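Local atomic coordinates of tailspike protein (Acinetobacter phage vB_ApiP_P1, PDB entry 6E1R), a protein that probably recognises and hydrolyses the capsular polysaccharide of Acinetobacter baumannii as the trimeric tailspike of the phage. Residues Ser203-Ile208 against Asn230-Lys235; Arg467-Ala472 against Val486-Val491. One frame throughout, in Å; residues are numbered along the deposited sequence.

Contact 1 of 2, residues Ser203-Ile208 against Asn230-Lys235; sequences SLRYGI and NSIGFK
The guanidinium of Arg205 is bordered on one face by the CA of Gly233 and on the opposite face by the hydroxyl of Tyr206, both offset toward the rim, while the backbone N of Lys235 lies near its plane at the edge. The ring of Phe234 receives Leu204 O at its edge and in its plane, CD1 to O 3.2 Å, where ring hydrogens meet a carbonyl better than the electron-rich face would. Arg205 starts away from the other segment with CG anti to its own N (chi1 -179°), and a bend at chi2 brings the chain back; NE then lies 3.5 Å from CG2 of Ile232, the two side chains crossing at about a right angle. The CB of Lys235 touches CD1 of Tyr206 at 3.8 Å. The backbones themselves pair in parallel: Lys235 N donates to Arg205 O (3.1 Å), and Gly207 N donates to Lys235 O (2.7 Å). Asn230 suits its place because its amide works both ways: OD1 accepts from Gly233 N (2.8 Å) in an Asx motif, and ND2 donates to Gly233 O. Gly233, with phi 145°, takes a backbone shape that glycine alone adopts readily. The single parallel bridge, Tyr206 beside Lys235, links successive coils where the chain turns a corner, as in the right-handed beta-helix of tailspikes. The cationic ends converge on an acidic cluster, Arg205 on Asp263 and Lys235 on Glu268 and Asp264, which probably keeps both side chains charged and ties the two coils to the next.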
loop_
_atom_site.group_PDB
_atom_site.type_symbol
_atom_site.label_atom_id
_atom_site.label_comp_id
_atom_site.label_asym_id
_atom_site.label_seq_id
_atom_site.Cartn_x
_atom_site.Cartn_y
_atom_site.Cartn_z
ATOM N N SER A 203 -2.941 -23.479 -21.558
ATOM C CA SER A 203 -3.197 -24.879 -21.864
ATOM C C SER A 203 -3.369 -25.716 -20.605
ATOM O O SER A 203 -3.999 -26.778 -20.661
ATOM C CB SER A 203 -2.061 -25.446 -22.717
ATOM O OG SER A 203 -0.803 -25.234 -22.099
ATOM N N LEU A 204 -2.825 -25.263 -19.479
ATOM C CA LEU A 204 -2.986 -25.972 -18.221
ATOM C C LEU A 204 -4.439 -25.936 -17.766
ATOM O O LEU A 204 -5.173 -24.978 -18.023
ATOM C CB LEU A 204 -2.097 -25.347 -17.145
ATOM C CG LEU A 204 -0.583 -25.480 -17.298
ATOM C CD1 LEU A 204 0.126 -24.553 -16.320
ATOM C CD2 LEU A 204 -0.145 -26.921 -17.091
ATOM N N ARG A 205 -4.856 -27.004 -17.082
ATOM C CA ARG A 205 -6.169 -26.998 -16.447
ATOM C C ARG A 205 -6.174 -26.103 -15.215
ATOM O O ARG A 205 -7.119 -25.335 -14.998
ATOM C CB ARG A 205 -6.583 -28.425 -16.086
ATOM C CG ARG A 205 -7.948 -28.527 -15.429
ATOM C CD ARG A 205 -9.041 -27.965 -16.317
ATOM N NE ARG A 205 -10.347 -28.029 -15.670
ATOM C CZ ARG A 205 -10.845 -27.068 -14.901
ATOM N NH1 ARG A 205 -10.142 -25.966 -14.677
ATOM N NH2 ARG A 205 -12.044 -27.208 -14.350
ATOM N N TYR A 206 -5.123 -26.184 -14.402
ATOM C CA TYR A 206 -4.920 -25.293 -13.269
ATOM C C TYR A 206 -3.498 -24.760 -13.320
ATOM O O TYR A 206 -2.558 -25.523 -13.561
ATOM C CB TYR A 206 -5.157 -26.012 -11.936
ATOM C CG TYR A 206 -6.495 -26.704 -11.831
ATOM C CD1 TYR A 206 -7.639 -25.999 -11.484
ATOM C CD2 TYR A 206 -6.610 -28.065 -12.071
ATOM C CE1 TYR A 206 -8.862 -26.631 -11.385
ATOM C CE2 TYR A 206 -7.827 -28.707 -11.973
ATOM C CZ TYR A 206 -8.949 -27.986 -11.631
ATOM O OH TYR A 206 -10.163 -28.625 -11.534
ATOM N N GLY A 207 -3.343 -23.457 -13.109
ATOM C CA GLY A 207 -2.014 -22.889 -13.016
ATOM C C GLY A 207 -1.277 -23.451 -11.821
ATOM O O GLY A 207 -0.181 -24.005 -11.955
ATOM N N ILE A 208 -1.875 -23.310 -10.638
ATOM C CA ILE A 208 -1.357 -23.892 -9.405
ATOM C C ILE A 208 -2.527 -24.527 -8.665
ATOM O O ILE A 208 -3.487 -23.833 -8.313
ATOM C CB ILE A 208 -0.662 -22.852 -8.510
ATOM C CG1 ILE A 208 0.573 -22.278 -9.207
ATOM C CG2 ILE A 208 -0.281 -23.472 -7.174
ATOM C CD1 ILE A 208 1.301 -21.236 -8.388
ATOM N N ASN A 230 -7.293 -24.868 -25.056
ATOM C CA ASN A 230 -7.876 -25.441 -23.847
ATOM C C ASN A 230 -9.392 -25.301 -23.934
ATOM O O ASN A 230 -9.921 -24.184 -23.915
ATOM C CB ASN A 230 -7.326 -24.745 -22.601
ATOM C CG ASN A 230 -7.825 -25.360 -21.300
ATOM O OD1 ASN A 230 -8.864 -26.021 -21.260
ATOM N ND2 ASN A 230 -7.082 -25.133 -20.223
ATOM N N SER A 231 -10.082 -26.438 -24.021
ATOM C CA SER A 231 -11.536 -26.473 -24.079
ATOM C C SER A 231 -12.174 -26.875 -22.757
ATOM O O SER A 231 -13.382 -26.679 -22.584
ATOM C CB SER A 231 -12.003 -27.433 -25.178
ATOM O OG SER A 231 -11.525 -28.745 -24.942
ATOM N N ILE A 232 -11.400 -27.417 -21.818
ATOM C CA ILE A 232 -11.975 -27.856 -20.552
ATOM C C ILE A 232 -12.087 -26.690 -19.581
ATOM O O ILE A 232 -13.096 -26.544 -18.882
ATOM C CB ILE A 232 -11.144 -29.014 -19.968
ATOM C CG1 ILE A 232 -11.119 -30.192 -20.948
ATOM C CG2 ILE A 232 -11.692 -29.445 -18.615
ATOM C CD1 ILE A 232 -10.340 -31.393 -20.455
ATOM N N GLY A 233 -11.071 -25.849 -19.519
ATOM C CA GLY A 233 -11.083 -24.673 -18.669
ATOM C C GLY A 233 -9.703 -24.401 -18.108
ATOM O O GLY A 233 -8.836 -25.273 -18.049
ATOM N N PHE A 234 -9.493 -23.156 -17.687
ATOM C CA PHE A 234 -8.233 -22.747 -17.081
ATOM C C PHE A 234 -8.531 -21.941 -15.828
ATOM O O PHE A 234 -9.250 -20.938 -15.888
ATOM C CB PHE A 234 -7.383 -21.923 -18.052
ATOM C CG PHE A 234 -6.212 -21.241 -17.399
ATOM C CD1 PHE A 234 -5.053 -21.946 -17.113
ATOM C CD2 PHE A 234 -6.267 -19.895 -17.074
ATOM C CE1 PHE A 234 -3.975 -21.325 -16.511
ATOM C CE2 PHE A 234 -5.191 -19.267 -16.473
ATOM C CZ PHE A 234 -4.044 -19.984 -16.192
ATOM N N LYS A 235 -7.972 -22.375 -14.705
ATOM C CA LYS A 235 -8.042 -21.646 -13.449
ATOM C C LYS A 235 -6.623 -21.332 -13.004
ATOM O O LYS A 235 -5.746 -22.201 -13.054
ATOM C CB LYS A 235 -8.787 -22.443 -12.374
ATOM C CG LYS A 235 -8.849 -21.740 -11.025
ATOM C CD LYS A 235 -9.680 -22.518 -10.018
ATOM C CE LYS A 235 -11.140 -22.570 -10.441
ATOM N NZ LYS A 235 -11.983 -23.331 -9.478
HETATM O O HOH W 1 -12.006 -25.830 -10.970
#

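Contact 2 of 2, residues Arg467-Ala472 against Val486-Val491; sequences RLLVNA and VYELLV
Glu488 and Arg467 touch on one face of an antiparallel hairpin without forming a salt bridge to each other; their ion-pair partners are on other subunits, Arg467 NE with Glu488 of the third subunit and Glu488 OE1 with Arg467 of the second. Within the chain the carboxylate lies against the aliphatic part of the arginine, OE2 to CD 3.2 Å, while OE2 and NE stay 4.3 Å apart. Glu488 bends at chi2 (86°), which also lays OE1 beside CD1 of Leu469 at 3.4 Å. Four backbone bonds join the strands in two hydrogen-bonded pairs, Leu468 with Leu489 and Val470 with Tyr487; Val470 N to Tyr487 O is 3.0 Å. The face bearing these four residues is largely apolar, and branched side chains interlock there: Leu468 CD1 meets Val491 CG1 at 3.6 Å, their side chains at about a right angle, and Val470 CG2 touches Leu489 CD1 at 4.2 Å. The edge of the Tyr487 ring meets CB of Ala472, small enough to fit there, while its hydroxyl is hydrogen-bonded to the backbone O of Pro517 and the backbone N of Phe519. Trp521 and Ile523 of strand 519-523 lie over this face, as in a two-sheet beta-sandwich. The face of Arg467 and Glu488, by contrast, meets the other two subunits, where alternating arginines and glutamates form a ring of ion pairs that probably holds both charged.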
loop_
_atom_site.group_PDB
_atom_site.type_symbol
_atom_site.label_atom_id
_atom_site.label_comp_id
_atom_site.label_asym_id
_atom_site.label_seq_id
_atom_site.Cartn_x
_atom_site.Cartn_y
_atom_site.Cartn_z
ATOM N N ARG A 467 -35.330 19.963 25.581
ATOM C CA ARG A 467 -36.441 20.355 24.728
ATOM C C ARG A 467 -36.863 19.182 23.851
ATOM O O ARG A 467 -36.036 18.364 23.440
ATOM C CB ARG A 467 -36.024 21.548 23.860
ATOM C CG ARG A 467 -37.132 22.287 23.143
ATOM C CD ARG A 467 -36.513 23.170 22.071
ATOM N NE ARG A 467 -35.325 23.859 22.573
ATOM C CZ ARG A 467 -34.286 24.210 21.821
ATOM N NH1 ARG A 467 -34.277 23.935 20.525
ATOM N NH2 ARG A 467 -33.249 24.832 22.367
ATOM N N LEU A 468 -38.165 19.106 23.566
ATOM C CA LEU A 468 -38.724 18.046 22.735
ATOM C C LEU A 468 -39.581 18.654 21.636
ATOM O O LEU A 468 -40.476 19.459 21.915
ATOM C CB LEU A 468 -39.563 17.062 23.560
ATOM C CG LEU A 468 -38.940 16.434 24.806
ATOM C CD1 LEU A 468 -39.932 15.485 25.458
ATOM C CD2 LEU A 468 -37.653 15.707 24.455
ATOM N N LEU A 469 -39.310 18.266 20.393
ATOM C CA LEU A 469 -40.137 18.624 19.245
ATOM C C LEU A 469 -40.842 17.361 18.768
ATOM O O LEU A 469 -40.193 16.430 18.282
ATOM C CB LEU A 469 -39.296 19.240 18.131
ATOM C CG LEU A 469 -40.047 19.648 16.861
ATOM C CD1 LEU A 469 -41.100 20.703 17.164
ATOM C CD2 LEU A 469 -39.074 20.142 15.800
ATOM N N VAL A 470 -42.166 17.330 18.900
ATOM C CA VAL A 470 -42.964 16.162 18.547
ATOM C C VAL A 470 -43.841 16.508 17.354
ATOM O O VAL A 470 -44.580 17.500 17.385
ATOM C CB VAL A 470 -43.823 15.679 19.726
ATOM C CG1 VAL A 470 -44.560 14.412 19.338
ATOM C CG2 VAL A 470 -42.960 15.443 20.953
ATOM N N ASN A 471 -43.761 15.691 16.309
ATOM C CA ASN A 471 -44.630 15.800 15.144
ATOM C C ASN A 471 -45.503 14.553 15.111
ATOM O O ASN A 471 -45.031 13.467 14.753
ATOM C CB ASN A 471 -43.820 15.947 13.857
ATOM C CG ASN A 471 -44.695 16.154 12.633
ATOM O OD1 ASN A 471 -44.249 15.975 11.500
ATOM N ND2 ASN A 471 -45.944 16.544 12.856
ATOM N N ALA A 472 -46.768 14.707 15.486
ATOM C CA ALA A 472 -47.722 13.609 15.488
ATOM C C ALA A 472 -48.556 13.662 14.218
ATOM O O ALA A 472 -48.996 14.735 13.795
ATOM C CB ALA A 472 -48.629 13.668 16.718
ATOM N N VAL A 486 -47.614 19.699 15.462
ATOM C CA VAL A 486 -46.286 19.841 16.043
ATOM C C VAL A 486 -46.432 20.398 17.452
ATOM O O VAL A 486 -47.304 21.234 17.713
ATOM C CB VAL A 486 -45.367 20.736 15.183
ATOM C CG1 VAL A 486 -45.137 20.099 13.827
ATOM C CG2 VAL A 486 -45.960 22.124 15.025
ATOM N N TYR A 487 -45.590 19.916 18.361
ATOM C CA TYR A 487 -45.614 20.333 19.754
ATOM C C TYR A 487 -44.195 20.636 20.210
ATOM O O TYR A 487 -43.259 19.903 19.880
ATOM C CB TYR A 487 -46.231 19.249 20.649
ATOM C CG TYR A 487 -47.608 18.796 20.216
ATOM C CD1 TYR A 487 -47.763 17.820 19.238
ATOM C CD2 TYR A 487 -48.753 19.333 20.789
ATOM C CE1 TYR A 487 -49.015 17.399 18.838
ATOM C CE2 TYR A 487 -50.013 18.916 20.395
ATOM C CZ TYR A 487 -50.136 17.949 19.419
ATOM O OH TYR A 487 -51.383 17.528 19.021
ATOM N N GLU A 488 -44.042 21.717 20.968
ATOM C CA GLU A 488 -42.753 22.123 21.515
ATOM C C GLU A 488 -42.823 21.982 23.028
ATOM O O GLU A 488 -43.617 22.667 23.681
ATOM C CB GLU A 488 -42.425 23.562 21.114
ATOM C CG GLU A 488 -41.034 24.034 21.504
ATOM C CD GLU A 488 -39.981 23.665 20.471
ATOM O OE1 GLU A 488 -40.178 22.674 19.735
ATOM O OE2 GLU A 488 -38.958 24.376 20.387
ATOM N N LEU A 489 -41.994 21.100 23.585
ATOM C CA LEU A 489 -42.088 20.733 24.991
ATOM C C LEU A 489 -40.752 20.945 25.685
ATOM O O LEU A 489 -39.706 20.551 25.162
ATOM C CB LEU A 489 -42.532 19.275 25.151
ATOM C CG LEU A 489 -43.799 18.857 24.402
ATOM C CD1 LEU A 489 -44.025 17.358 24.527
ATOM C CD2 LEU A 489 -45.008 19.631 24.909
ATOM N N LEU A 490 -40.796 21.561 26.864
ATOM C CA LEU A 490 -39.660 21.625 27.774
ATOM C C LEU A 490 -39.865 20.600 28.879
ATOM O O LEU A 490 -40.908 20.596 29.538
ATOM C CB LEU A 490 -39.510 23.020 28.379
ATOM C CG LEU A 490 -38.784 24.079 27.553
ATOM C CD1 LEU A 490 -38.615 25.357 28.365
ATOM C CD2 LEU A 490 -37.437 23.561 27.071
ATOM N N VAL A 491 -38.875 19.736 29.081
ATOM C CA VAL A 491 -38.984 18.665 30.060
ATOM C C VAL A 491 -37.759 18.665 30.960
ATOM O O VAL A 491 -36.652 19.027 30.547
ATOM C CB VAL A 491 -39.160 17.284 29.390
ATOM C CG1 VAL A 491 -40.464 17.232 28.611
ATOM C CG2 VAL A 491 -37.974 16.972 28.483
#

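How the contacts relate
Contact 1 closes before contact 2 opens along the chain, and the two lie on opposite sides of the chain's centre, their own centres about 68 Å apart and their nearest atoms about 55 Å apart. They share no sheet. Contact 1 lies in the elongated parallel beta-helix, between the connection leading to strand 208-213 and the one leading to strand 235-239. Contact 2 joins neighbouring strands 465-474 and 484-494 in the antiparallel C-terminal domain. One is made within a single subunit, the other reaches both other subunits, so, at these two contacts, coil stacking within a chain and association between chains are seen in separate regions of the spike.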